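Local coordinates for protein sarcoplasmic calcium-binding proteins II, V, VI, and VII (PDB 2SAS) that binds calcium ions through EF-hand loops and, like parvalbumins, seems to be more abundant in fast-contracting muscle, though no role follows from that, at residues R63-R68 against E80-M85; G67-D70 against V76-W79; P100-N105 against E163-L168. One frame throughout, in Å; residues are numbered along the deposited sequence.

Contact 1 (R63-R68 against E80-M85). With CA (calcium ion), chain C.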
ATOM      1  N   ARG A  63      -9.206   7.781 -23.784  1.00 22.52           N
ATOM      2  CA  ARG A  63      -8.863   8.001 -25.184  1.00 23.21           C
ATOM      3  C   ARG A  63      -7.444   8.527 -25.296  1.00 23.41           C
ATOM      4  O   ARG A  63      -6.650   8.023 -26.097  1.00 24.00           O
ATOM      5  CB  ARG A  63      -9.842   8.953 -25.846  1.00 25.89           C
ATOM      6  CG  ARG A  63      -9.644   9.295 -27.297  1.00 28.64           C
ATOM      7  CD  ARG A  63     -10.926   9.134 -28.074  1.00 31.22           C
ATOM      8  NE  ARG A  63     -11.812   8.132 -27.466  1.00 31.33           N
ATOM      9  CZ  ARG A  63     -12.978   8.486 -26.913  1.00 32.08           C
ATOM     10  NH1 ARG A  63     -13.322   9.774 -26.865  1.00 31.45           N
ATOM     11  NH2 ARG A  63     -13.808   7.572 -26.405  1.00 33.63           N
ATOM     12  N   ASP A  64      -7.102   9.526 -24.512  1.00 23.89           N
ATOM     13  CA  ASP A  64      -5.737  10.094 -24.589  1.00 22.90           C
ATOM     14  C   ASP A  64      -4.732   9.105 -24.022  1.00 22.62           C
ATOM     15  O   ASP A  64      -3.590   9.112 -24.546  1.00 24.90           O
ATOM     16  CB  ASP A  64      -5.658  11.426 -23.856  1.00 25.00           C
ATOM     17  CG  ASP A  64      -4.332  12.143 -24.020  1.00 26.69           C
ATOM     18  OD1 ASP A  64      -3.443  11.885 -23.180  1.00 27.83           O
ATOM     19  OD2 ASP A  64      -4.175  12.963 -24.926  1.00 27.10           O
ATOM     20  N   LEU A  65      -5.086   8.347 -23.000  1.00 19.74           N
ATOM     21  CA  LEU A  65      -4.099   7.395 -22.463  1.00 18.79           C
ATOM     22  C   LEU A  65      -3.905   6.263 -23.494  1.00 19.44           C
ATOM     23  O   LEU A  65      -2.737   5.993 -23.843  1.00 17.94           O
ATOM     24  CB  LEU A  65      -4.466   6.964 -21.068  1.00 16.80           C
ATOM     25  CG  LEU A  65      -3.669   5.831 -20.409  1.00 14.71           C
ATOM     26  CD1 LEU A  65      -2.269   6.269 -20.136  1.00 12.95           C
ATOM     27  CD2 LEU A  65      -4.433   5.425 -19.146  1.00 15.52           C
ATOM     28  N   LYS A  66      -5.003   5.632 -23.872  1.00 18.85           N
ATOM     29  CA  LYS A  66      -5.011   4.539 -24.858  1.00 19.48           C
ATOM     30  C   LYS A  66      -4.201   4.912 -26.102  1.00 19.58           C
ATOM     31  O   LYS A  66      -3.360   4.128 -26.576  1.00 20.00           O
ATOM     32  CB  LYS A  66      -6.426   4.202 -25.319  1.00 18.95           C
ATOM     33  CG  LYS A  66      -6.740   2.802 -25.748  1.00 20.32           C
ATOM     34  CD  LYS A  66      -8.176   2.586 -26.177  1.00 23.39           C
ATOM     35  CE  LYS A  66      -8.536   3.094 -27.551  1.00 24.58           C
ATOM     36  NZ  LYS A  66      -8.707   4.578 -27.561  1.00 27.79           N
ATOM     37  N   GLY A  67      -4.441   6.062 -26.660  1.00 19.88           N
ATOM     38  CA  GLY A  67      -3.746   6.549 -27.862  1.00 21.33           C
ATOM     39  C   GLY A  67      -2.292   6.881 -27.717  1.00 21.45           C
ATOM     40  O   GLY A  67      -1.589   7.229 -28.687  1.00 22.04           O
ATOM     41  N   ARG A  68      -1.733   6.809 -26.529  1.00 22.71           N
ATOM     42  CA  ARG A  68      -0.340   7.119 -26.246  1.00 22.74           C
ATOM     43  C   ARG A  68       0.466   5.929 -25.729  1.00 22.45           C
ATOM     44  O   ARG A  68       1.708   5.902 -25.905  1.00 24.40           O
ATOM     45  CB  ARG A  68      -0.187   8.129 -25.125  1.00 23.16           C
ATOM     46  CG  ARG A  68      -0.400   9.587 -25.363  1.00 26.34           C
ATOM     47  CD  ARG A  68      -0.230  10.316 -24.049  1.00 28.91           C
ATOM     48  NE  ARG A  68      -1.078  11.500 -24.017  1.00 30.21           N
ATOM     49  CZ  ARG A  68      -0.705  12.601 -24.685  1.00 33.38           C
ATOM     50  NH1 ARG A  68       0.486  12.597 -25.288  1.00 34.83           N
ATOM     51  NH2 ARG A  68      -1.449  13.705 -24.729  1.00 35.28           N
ATOM     52  N   GLU A  80       3.743  -2.676 -18.506  1.00 19.11           N
ATOM     53  CA  GLU A  80       4.882  -2.462 -19.415  1.00 18.74           C
ATOM     54  C   GLU A  80       4.627  -1.315 -20.368  1.00 17.49           C
ATOM     55  O   GLU A  80       5.508  -0.430 -20.523  1.00 17.43           O
ATOM     56  CB  GLU A  80       5.200  -3.724 -20.238  1.00 19.93           C
ATOM     57  CG  GLU A  80       5.348  -4.993 -19.350  1.00 24.05           C
ATOM     58  CD  GLU A  80       4.015  -5.593 -18.951  1.00 27.20           C
ATOM     59  OE1 GLU A  80       2.984  -5.365 -19.574  1.00 28.98           O
ATOM     60  OE2 GLU A  80       4.051  -6.326 -17.948  1.00 28.57           O
ATOM     61  N   GLU A  81       3.477  -1.214 -21.019  1.00 16.61           N
ATOM     62  CA  GLU A  81       3.250  -0.062 -21.910  1.00 17.14           C
ATOM     63  C   GLU A  81       3.127   1.234 -21.110  1.00 17.72           C
ATOM     64  O   GLU A  81       3.602   2.294 -21.573  1.00 17.90           O
ATOM     65  CB  GLU A  81       2.080  -0.180 -22.855  1.00 17.26           C
ATOM     66  CG  GLU A  81       1.887  -1.609 -23.427  1.00 18.22           C
ATOM     67  CD  GLU A  81       0.616  -1.755 -24.193  1.00 18.68           C
ATOM     68  OE1 GLU A  81      -0.452  -2.048 -23.672  1.00 20.82           O
ATOM     69  OE2 GLU A  81       0.778  -1.496 -25.388  1.00 19.02           O
ATOM     70  N   TYR A  82       2.527   1.155 -19.941  1.00 17.75           N
ATOM     71  CA  TYR A  82       2.379   2.286 -19.028  1.00 18.39           C
ATOM     72  C   TYR A  82       3.772   2.717 -18.539  1.00 18.46           C
ATOM     73  O   TYR A  82       4.003   3.956 -18.393  1.00 18.32           O
ATOM     74  CB  TYR A  82       1.412   1.986 -17.862  1.00 17.94           C
ATOM     75  CG  TYR A  82       1.076   3.102 -16.913  1.00 17.17           C
ATOM     76  CD1 TYR A  82       0.178   4.144 -17.205  1.00 17.75           C
ATOM     77  CD2 TYR A  82       1.752   3.195 -15.698  1.00 16.49           C
ATOM     78  CE1 TYR A  82      -0.050   5.203 -16.308  1.00 16.75           C
ATOM     79  CE2 TYR A  82       1.514   4.187 -14.784  1.00 17.18           C
ATOM     80  CZ  TYR A  82       0.598   5.212 -15.084  1.00 17.79           C
ATOM     81  OH  TYR A  82       0.378   6.204 -14.134  1.00 14.59           O
ATOM     82  N   LEU A  83       4.645   1.747 -18.314  1.00 18.19           N
ATOM     83  CA  LEU A  83       6.049   2.089 -17.854  1.00 18.25           C
ATOM     84  C   LEU A  83       6.714   2.847 -19.005  1.00 18.65           C
ATOM     85  O   LEU A  83       7.204   3.976 -18.876  1.00 19.63           O
ATOM     86  CB  LEU A  83       6.732   0.805 -17.460  1.00 17.16           C
ATOM     87  CG  LEU A  83       7.621   0.732 -16.246  1.00 21.01           C
ATOM     88  CD1 LEU A  83       8.591  -0.449 -16.350  1.00 19.38           C
ATOM     89  CD2 LEU A  83       8.446   2.002 -15.998  1.00 20.62           C
ATOM     90  N   ALA A  84       6.685   2.226 -20.180  1.00 18.47           N
ATOM     91  CA  ALA A  84       7.205   2.796 -21.431  1.00 17.07           C
ATOM     92  C   ALA A  84       6.732   4.194 -21.638  1.00 16.72           C
ATOM     93  O   ALA A  84       7.544   5.055 -22.014  1.00 19.36           O
ATOM     94  CB  ALA A  84       6.797   1.917 -22.618  1.00 17.68           C
ATOM     95  N   MET A  85       5.451   4.476 -21.463  1.00 17.61           N
ATOM     96  CA  MET A  85       4.888   5.825 -21.614  1.00 17.42           C
ATOM     97  C   MET A  85       5.600   6.777 -20.642  1.00 17.38           C
ATOM     98  O   MET A  85       6.014   7.886 -21.019  1.00 18.38           O
ATOM     99  CB  MET A  85       3.391   5.882 -21.381  1.00 17.50           C
ATOM    100  CG  MET A  85       2.893   7.311 -21.356  1.00 18.58           C
ATOM    101  SD  MET A  85       1.053   7.268 -21.276  1.00 21.10           S
ATOM    102  CE  MET A  85       0.941   6.515 -19.644  1.00 18.31           C
TER
HETATM  103 CA    CA C 187      -1.976  -2.850 -25.237  1.00 11.24          CA
HETATM  104  O   HOH W   1      -1.468  -4.827 -24.206  1.00 17.75           O

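Contact 2 (G67-D70 against V76-W79). With CA (calcium ion), chain C.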
ATOM      1  N   GLY A  67      -4.441   6.062 -26.660  1.00 19.88           N
ATOM      2  CA  GLY A  67      -3.746   6.549 -27.862  1.00 21.33           C
ATOM      3  C   GLY A  67      -2.292   6.881 -27.717  1.00 21.45           C
ATOM      4  O   GLY A  67      -1.589   7.229 -28.687  1.00 22.04           O
ATOM      5  N   ARG A  68      -1.733   6.809 -26.529  1.00 22.71           N
ATOM      6  CA  ARG A  68      -0.340   7.119 -26.246  1.00 22.74           C
ATOM      7  C   ARG A  68       0.466   5.929 -25.729  1.00 22.45           C
ATOM      8  O   ARG A  68       1.708   5.902 -25.905  1.00 24.40           O
ATOM      9  CB  ARG A  68      -0.187   8.129 -25.125  1.00 23.16           C
ATOM     10  CG  ARG A  68      -0.400   9.587 -25.363  1.00 26.34           C
ATOM     11  CD  ARG A  68      -0.230  10.316 -24.049  1.00 28.91           C
ATOM     12  NE  ARG A  68      -1.078  11.500 -24.017  1.00 30.21           N
ATOM     13  CZ  ARG A  68      -0.705  12.601 -24.685  1.00 33.38           C
ATOM     14  NH1 ARG A  68       0.486  12.597 -25.288  1.00 34.83           N
ATOM     15  NH2 ARG A  68      -1.449  13.705 -24.729  1.00 35.28           N
ATOM     16  N   ALA A  69      -0.217   5.049 -25.050  1.00 20.82           N
ATOM     17  CA  ALA A  69       0.468   3.928 -24.407  1.00 19.78           C
ATOM     18  C   ALA A  69       0.120   2.596 -24.998  1.00 18.38           C
ATOM     19  O   ALA A  69       0.931   1.696 -24.806  1.00 17.89           O
ATOM     20  CB  ALA A  69       0.192   3.956 -22.884  1.00 18.77           C
ATOM     21  N   ASP A  70      -1.009   2.505 -25.689  1.00 18.29           N
ATOM     22  CA  ASP A  70      -1.361   1.197 -26.263  1.00 19.98           C
ATOM     23  C   ASP A  70      -0.604   0.996 -27.604  1.00 21.31           C
ATOM     24  O   ASP A  70      -1.165   1.250 -28.686  1.00 20.72           O
ATOM     25  CB  ASP A  70      -2.840   1.071 -26.434  1.00 19.89           C
ATOM     26  CG  ASP A  70      -3.301  -0.353 -26.703  1.00 19.96           C
ATOM     27  OD1 ASP A  70      -2.662  -1.340 -26.250  1.00 16.42           O
ATOM     28  OD2 ASP A  70      -4.366  -0.358 -27.330  1.00 19.69           O
ATOM     29  N   VAL A  76      -6.069  -2.244 -24.321  1.00 25.42           N
ATOM     30  CA  VAL A  76      -5.653  -2.587 -22.948  1.00 23.73           C
ATOM     31  C   VAL A  76      -4.305  -1.871 -22.762  1.00 23.27           C
ATOM     32  O   VAL A  76      -3.486  -1.975 -23.712  1.00 22.95           O
ATOM     33  CB  VAL A  76      -5.518  -4.100 -22.761  1.00 24.38           C
ATOM     34  CG1 VAL A  76      -5.199  -4.475 -21.312  1.00 23.08           C
ATOM     35  CG2 VAL A  76      -6.715  -4.889 -23.280  1.00 23.06           C
ATOM     36  N   VAL A  77      -4.121  -1.141 -21.671  1.00 21.34           N
ATOM     37  CA  VAL A  77      -2.794  -0.528 -21.460  1.00 19.95           C
ATOM     38  C   VAL A  77      -2.165  -1.466 -20.408  1.00 21.09           C
ATOM     39  O   VAL A  77      -2.755  -1.647 -19.319  1.00 21.84           O
ATOM     40  CB  VAL A  77      -2.809   0.932 -21.070  1.00 18.65           C
ATOM     41  CG1 VAL A  77      -1.438   1.443 -20.604  1.00 18.16           C
ATOM     42  CG2 VAL A  77      -3.341   1.878 -22.146  1.00 17.68           C
ATOM     43  N   SER A  78      -1.038  -2.098 -20.730  1.00 19.30           N
ATOM     44  CA  SER A  78      -0.477  -2.978 -19.660  1.00 19.20           C
ATOM     45  C   SER A  78       0.494  -2.131 -18.857  1.00 17.78           C
ATOM     46  O   SER A  78       0.781  -0.977 -19.239  1.00 17.82           O
ATOM     47  CB  SER A  78       0.238  -4.159 -20.347  1.00 19.05           C
ATOM     48  OG  SER A  78       0.996  -3.610 -21.412  1.00 20.08           O
ATOM     49  N   TRP A  79       0.993  -2.712 -17.812  1.00 17.86           N
ATOM     50  CA  TRP A  79       2.009  -2.128 -16.924  1.00 18.51           C
ATOM     51  C   TRP A  79       3.238  -1.720 -17.743  1.00 18.65           C
ATOM     52  O   TRP A  79       3.706  -0.583 -17.643  1.00 19.77           O
ATOM     53  CB  TRP A  79       2.446  -3.128 -15.856  1.00 16.92           C
ATOM     54  CG  TRP A  79       3.735  -2.704 -15.204  1.00 19.08           C
ATOM     55  CD1 TRP A  79       4.866  -3.452 -15.097  1.00 20.32           C
ATOM     56  CD2 TRP A  79       4.000  -1.456 -14.553  1.00 18.92           C
ATOM     57  NE1 TRP A  79       5.818  -2.754 -14.387  1.00 21.25           N
ATOM     58  CE2 TRP A  79       5.311  -1.536 -14.041  1.00 19.56           C
ATOM     59  CE3 TRP A  79       3.226  -0.323 -14.295  1.00 18.81           C
ATOM     60  CZ2 TRP A  79       5.904  -0.519 -13.286  1.00 18.47           C
ATOM     61  CZ3 TRP A  79       3.814   0.703 -13.543  1.00 18.42           C
ATOM     62  CH2 TRP A  79       5.118   0.614 -13.074  1.00 18.58           C
TER
HETATM   63 CA    CA C 187      -1.976  -2.850 -25.237  1.00 11.24          CA
HETATM   64  O   HOH W   1      -1.468  -4.827 -24.206  1.00 17.75           O

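Contact 3 (P100-N105 against E163-L168)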
ATOM      1  N   PRO A 100       1.418  14.495 -20.152  1.00 25.02           N
ATOM      2  CA  PRO A 100       0.475  14.185 -21.230  1.00 24.97           C
ATOM      3  C   PRO A 100      -0.885  14.619 -20.734  1.00 25.99           C
ATOM      4  O   PRO A 100      -1.206  14.528 -19.537  1.00 26.19           O
ATOM      5  CB  PRO A 100       0.669  12.715 -21.503  1.00 25.53           C
ATOM      6  CG  PRO A 100       1.360  12.147 -20.285  1.00 24.81           C
ATOM      7  CD  PRO A 100       2.028  13.306 -19.590  1.00 24.42           C
ATOM      8  N   ALA A 101      -1.691  15.061 -21.679  1.00 26.31           N
ATOM      9  CA  ALA A 101      -3.027  15.527 -21.444  1.00 25.37           C
ATOM     10  C   ALA A 101      -3.903  14.644 -20.590  1.00 25.22           C
ATOM     11  O   ALA A 101      -4.721  15.305 -19.897  1.00 25.95           O
ATOM     12  CB  ALA A 101      -3.739  15.801 -22.776  1.00 26.31           C
ATOM     13  N   TRP A 102      -3.808  13.335 -20.627  1.00 24.30           N
ATOM     14  CA  TRP A 102      -4.703  12.475 -19.824  1.00 22.96           C
ATOM     15  C   TRP A 102      -4.516  12.834 -18.344  1.00 23.82           C
ATOM     16  O   TRP A 102      -5.444  12.674 -17.552  1.00 22.48           O
ATOM     17  CB  TRP A 102      -4.498  10.976 -20.080  1.00 21.16           C
ATOM     18  CG  TRP A 102      -3.205  10.426 -19.607  1.00 22.29           C
ATOM     19  CD1 TRP A 102      -2.038  10.367 -20.301  1.00 22.78           C
ATOM     20  CD2 TRP A 102      -2.895   9.888 -18.301  1.00 23.67           C
ATOM     21  NE1 TRP A 102      -1.028   9.838 -19.546  1.00 22.38           N
ATOM     22  CE2 TRP A 102      -1.526   9.522 -18.315  1.00 22.79           C
ATOM     23  CE3 TRP A 102      -3.651   9.658 -17.154  1.00 22.40           C
ATOM     24  CZ2 TRP A 102      -0.910   8.953 -17.224  1.00 22.46           C
ATOM     25  CZ3 TRP A 102      -3.031   9.117 -16.053  1.00 23.03           C
ATOM     26  CH2 TRP A 102      -1.684   8.765 -16.081  1.00 23.75           C
ATOM     27  N   CYS A 103      -3.289  13.274 -18.047  1.00 24.53           N
ATOM     28  CA  CYS A 103      -2.878  13.667 -16.687  1.00 25.16           C
ATOM     29  C   CYS A 103      -3.648  14.890 -16.177  1.00 24.61           C
ATOM     30  O   CYS A 103      -3.959  14.976 -14.993  1.00 23.23           O
ATOM     31  CB  CYS A 103      -1.380  13.982 -16.655  1.00 25.35           C
ATOM     32  SG  CYS A 103      -0.419  12.555 -16.165  1.00 28.02           S
ATOM     33  N   GLN A 104      -3.888  15.790 -17.101  1.00 24.82           N
ATOM     34  CA  GLN A 104      -4.639  17.037 -16.891  1.00 24.11           C
ATOM     35  C   GLN A 104      -6.060  16.701 -16.455  1.00 23.57           C
ATOM     36  O   GLN A 104      -6.768  17.573 -15.941  1.00 24.39           O
ATOM     37  CB  GLN A 104      -4.644  17.911 -18.147  1.00 25.53           C
ATOM     38  CG  GLN A 104      -3.298  18.077 -18.846  1.00 27.55           C
ATOM     39  CD  GLN A 104      -2.224  18.628 -17.922  1.00 30.06           C
ATOM     40  OE1 GLN A 104      -2.521  19.402 -17.003  1.00 31.22           O
ATOM     41  NE2 GLN A 104      -0.969  18.236 -18.153  1.00 29.75           N
ATOM     42  N   ASN A 105      -6.514  15.463 -16.651  1.00 22.44           N
ATOM     43  CA  ASN A 105      -7.860  15.115 -16.165  1.00 22.41           C
ATOM     44  C   ASN A 105      -7.739  14.256 -14.893  1.00 21.66           C
ATOM     45  O   ASN A 105      -8.691  14.223 -14.090  1.00 20.94           O
ATOM     46  CB  ASN A 105      -8.781  14.438 -17.169  1.00 23.72           C
ATOM     47  CG  ASN A 105     -10.198  14.304 -16.572  1.00 25.30           C
ATOM     48  OD1 ASN A 105     -10.950  15.286 -16.663  1.00 25.71           O
ATOM     49  ND2 ASN A 105     -10.576  13.145 -16.032  1.00 22.31           N
ATOM     50  N   GLU A 163       1.631  20.213  -8.089  1.00 19.92           N
ATOM     51  CA  GLU A 163       3.076  20.241  -7.860  1.00 20.59           C
ATOM     52  C   GLU A 163       3.556  18.894  -7.343  1.00 19.21           C
ATOM     53  O   GLU A 163       4.598  18.380  -7.747  1.00 17.74           O
ATOM     54  CB  GLU A 163       3.542  21.319  -6.856  1.00 22.93           C
ATOM     55  CG  GLU A 163       3.219  22.792  -7.022  1.00 27.25           C
ATOM     56  CD  GLU A 163       3.565  23.718  -5.866  1.00 30.49           C
ATOM     57  OE1 GLU A 163       4.254  23.407  -4.896  1.00 29.00           O
ATOM     58  OE2 GLU A 163       3.053  24.876  -5.962  1.00 30.27           O
ATOM     59  N   LEU A 164       2.772  18.397  -6.379  1.00 17.30           N
ATOM     60  CA  LEU A 164       3.104  17.111  -5.745  1.00 15.72           C
ATOM     61  C   LEU A 164       2.855  15.963  -6.694  1.00 16.68           C
ATOM     62  O   LEU A 164       3.674  15.034  -6.800  1.00 16.30           O
ATOM     63  CB  LEU A 164       2.371  17.070  -4.424  1.00 15.71           C
ATOM     64  CG  LEU A 164       2.633  18.198  -3.434  1.00 14.46           C
ATOM     65  CD1 LEU A 164       1.532  18.177  -2.380  1.00 15.51           C
ATOM     66  CD2 LEU A 164       3.991  17.945  -2.787  1.00 15.45           C
ATOM     67  N   TYR A 165       1.741  16.028  -7.426  1.00 17.18           N
ATOM     68  CA  TYR A 165       1.486  14.927  -8.405  1.00 17.93           C
ATOM     69  C   TYR A 165       2.697  14.815  -9.348  1.00 16.22           C
ATOM     70  O   TYR A 165       3.251  13.716  -9.471  1.00 14.63           O
ATOM     71  CB  TYR A 165       0.137  15.067  -9.077  1.00 17.31           C
ATOM     72  CG  TYR A 165      -0.247  14.043 -10.101  1.00 18.33           C
ATOM     73  CD1 TYR A 165       0.229  14.196 -11.417  1.00 20.87           C
ATOM     74  CD2 TYR A 165      -1.086  12.985  -9.860  1.00 18.94           C
ATOM     75  CE1 TYR A 165      -0.145  13.323 -12.428  1.00 22.44           C
ATOM     76  CE2 TYR A 165      -1.462  12.063 -10.849  1.00 20.52           C
ATOM     77  CZ  TYR A 165      -1.013  12.264 -12.138  1.00 23.57           C
ATOM     78  OH  TYR A 165      -1.353  11.388 -13.152  1.00 24.41           O
ATOM     79  N   TYR A 166       3.130  15.958  -9.851  1.00 15.95           N
ATOM     80  CA  TYR A 166       4.279  16.098 -10.735  1.00 16.27           C
ATOM     81  C   TYR A 166       5.527  15.438 -10.169  1.00 17.09           C
ATOM     82  O   TYR A 166       6.272  14.712 -10.851  1.00 19.09           O
ATOM     83  CB  TYR A 166       4.650  17.589 -11.015  1.00 13.75           C
ATOM     84  CG  TYR A 166       5.815  17.669 -11.982  1.00 17.31           C
ATOM     85  CD1 TYR A 166       5.640  17.182 -13.281  1.00 19.73           C
ATOM     86  CD2 TYR A 166       7.071  18.217 -11.671  1.00 18.56           C
ATOM     87  CE1 TYR A 166       6.627  17.212 -14.254  1.00 19.88           C
ATOM     88  CE2 TYR A 166       8.093  18.240 -12.618  1.00 20.49           C
ATOM     89  CZ  TYR A 166       7.866  17.754 -13.902  1.00 22.34           C
ATOM     90  OH  TYR A 166       8.861  17.798 -14.850  1.00 24.71           O
ATOM     91  N   ARG A 167       5.786  15.717  -8.904  1.00 16.87           N
ATOM     92  CA  ARG A 167       6.990  15.186  -8.245  1.00 15.64           C
ATOM     93  C   ARG A 167       6.895  13.694  -7.978  1.00 14.11           C
ATOM     94  O   ARG A 167       7.966  13.059  -7.936  1.00 14.05           O
ATOM     95  CB  ARG A 167       7.288  15.931  -6.959  1.00 15.24           C
ATOM     96  CG  ARG A 167       7.608  17.419  -7.191  1.00 14.18           C
ATOM     97  CD  ARG A 167       7.618  17.983  -5.775  1.00 17.79           C
ATOM     98  NE  ARG A 167       8.167  19.320  -5.768  1.00 22.00           N
ATOM     99  CZ  ARG A 167       9.490  19.520  -5.623  1.00 25.34           C
ATOM    100  NH1 ARG A 167      10.279  18.448  -5.434  1.00 25.97           N
ATOM    101  NH2 ARG A 167       9.984  20.750  -5.617  1.00 25.93           N
ATOM    102  N   LEU A 168       5.705  13.233  -7.769  1.00 14.14           N
ATOM    103  CA  LEU A 168       5.419  11.819  -7.516  1.00 17.30           C
ATOM    104  C   LEU A 168       5.756  11.015  -8.795  1.00 17.56           C
ATOM    105  O   LEU A 168       6.263   9.917  -8.759  1.00 17.32           O
ATOM    106  CB  LEU A 168       3.899  11.667  -7.241  1.00 18.97           C
ATOM    107  CG  LEU A 168       3.363  10.454  -6.540  1.00 21.47           C
ATOM    108  CD1 LEU A 168       2.132   9.872  -7.266  1.00 23.67           C
ATOM    109  CD2 LEU A 168       4.377   9.336  -6.393  1.00 20.08           C
TER

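Contact 1 (R63-R68 against E80-M85)
Met85 and Leu65 pack together in the angle of this EF-hand, where the incoming helix 48-69 and the outgoing helix 79-91 stand at 90° with their local axes 10.8 Å apart. Met85 spans much of that gap. From CB the chain starts with CG anti to the backbone N (chi1 172°) and runs extended through chi2, which carries the sulfur across to the other helix. There SD lies 4.1 Å from CB of Arg68 and 3.7 Å from CD1 of Leu65. A bend at chi3 then turns the methyl CE onto the same Leu65 CD1; the two side chains cross at about a right angle. Leu65 CD1 also reaches the edge of the Tyr82 ring, 4.4 Å from its CD1, while the hydroxyl of Tyr82 is hydrogen-bonded to Thr13 of helix 4-18. Beyond CB, Arg68 turns away and ties back to its own helix, its NE giving a hydrogen bond and salt bridge of 2.5 Å to Asp64 OD1, which lies in the guanidinium plane. One turn before Met85, Glu81 OE1 binds calcium at 2.3 Å, alone among these residues. No hydrogen bond joins the two segments: they meet through apolar and thioether groups, and the polar ends of Arg68 and Tyr82 bond elsewhere.

Contact 2 (G67-D70 against V76-W79)
Asp70 and Val76 turn two different kinds of oxygen toward one calcium ion: a carboxylate from the end of the incoming helix and a backbone carbonyl from the far side of the loop. The side chain of Asp70 leaves the backbone with CG anti to N (chi1 -166°), which swings the carboxylate toward the ion. Its rotation about the next bond (chi2 30°) presents OD1, with OD2 4.0 Å from the calcium ion. Binding is thus monodentate, the modelled 1.9 Å from OD1 to the metal being short for calcium and doubtful at this resolution. Val76 contributes through its main chain, its O binding calcium at 2.3 Å, while its isopropyl group points away and packs on Ser25 and Gln27 of the neighbouring EF-hand. Asp70 OD1 and Val76 O come within 2.7 Å of each other without a hydrogen bond, as two ligands of the same ion. Water 1, Asn72, Asp74 and Glu81 supply the remaining bonds. Next to these ligands the contact turns apolar. The methyl of Ala69 faces the fork of Val77, with CB 3.8 Å from CG1 and 4.2 Å from CG2, and Val77 also exchanges backbone hydrogen bonds with Ile26, the short antiparallel pairing that couples paired EF-hand loops. Two oxygens this close would probably repel each other if the cation were absent; the calcium ion probably offsets this and lets both share its shell.

Contact 3 (P100-N105 against E163-L168)
The indole of Trp102 and the phenol of Tyr165 meet around the sulfur of Cys103, which lies over a face of one and at the edge of the other. On one face of the indole sits Cys103 SG itself, 3.7 Å above the plane and displaced toward the rim. To the tyrosine the same sulfur comes at the edge, in the ring plane: it lies 5.1 Å from the centroid and 84° off the ring normal, a cysteine sulfur-aromatic contact made from the side. The nearest atoms there are OH of Tyr165, 3.4 Å from SG, and CE1, 3.8 Å from SG. The phenol oxygen also approaches the far end of the indole, 3.9 Å from CH2 of Trp102, at a slant to that ring. The side chains of Trp102 and Tyr165 cross at about a right angle, so the rings meet through the hydroxyl and do not stack.

Tyr165 reaches this point because its CG stands anti to the backbone N (chi1 179°), extending the ring from helix 158-170 toward the start of helix 103-114; the Cys103 and Tyr165 CA atoms remain 9.4 Å apart. The ranges of EF-hands 3 and 4 are thus joined through side chains in the core, that of Trp102 about 13 Å from a bound calcium ion. Around the meeting point, Trp102 packs on Leu18, Tyr82, Met85 and Trp86, Cys103 also touches Trp86, and Tyr165 lies against Phe17. An alanine in place of Tyr165 would remove the whole ring and would probably open a gap beside Cys103, depriving its sulfur of the aromatic edge and the end of the indole of its hydroxyl neighbour. The three touching residues are buried, and their chemistry is that of a polarisable sulfur in contact with both aromatic groups, with one polar oxygen at the join.

Along the chain, helix 48-69 delivers the first partners of contacts 1 and 2. Contact 2 closes the calcium loop, with five residues between its segments; contact 1 starts from an overlapping part of the helix and spans a wider loop to helix 79-91. The two share Gly67, Arg68 and one calcium ion, and both lie within the helix-loop-helix of the second EF-hand. Contact 3 follows in series. Its much longer loop, 57 residues, contains the third calcium site and brings helix 158-170 back to the start of helix 103-114. Asp64 and Arg68 of contact 1 touch Pro100, Ala101 and Trp102, connecting the second EF-hand to the C-terminal half.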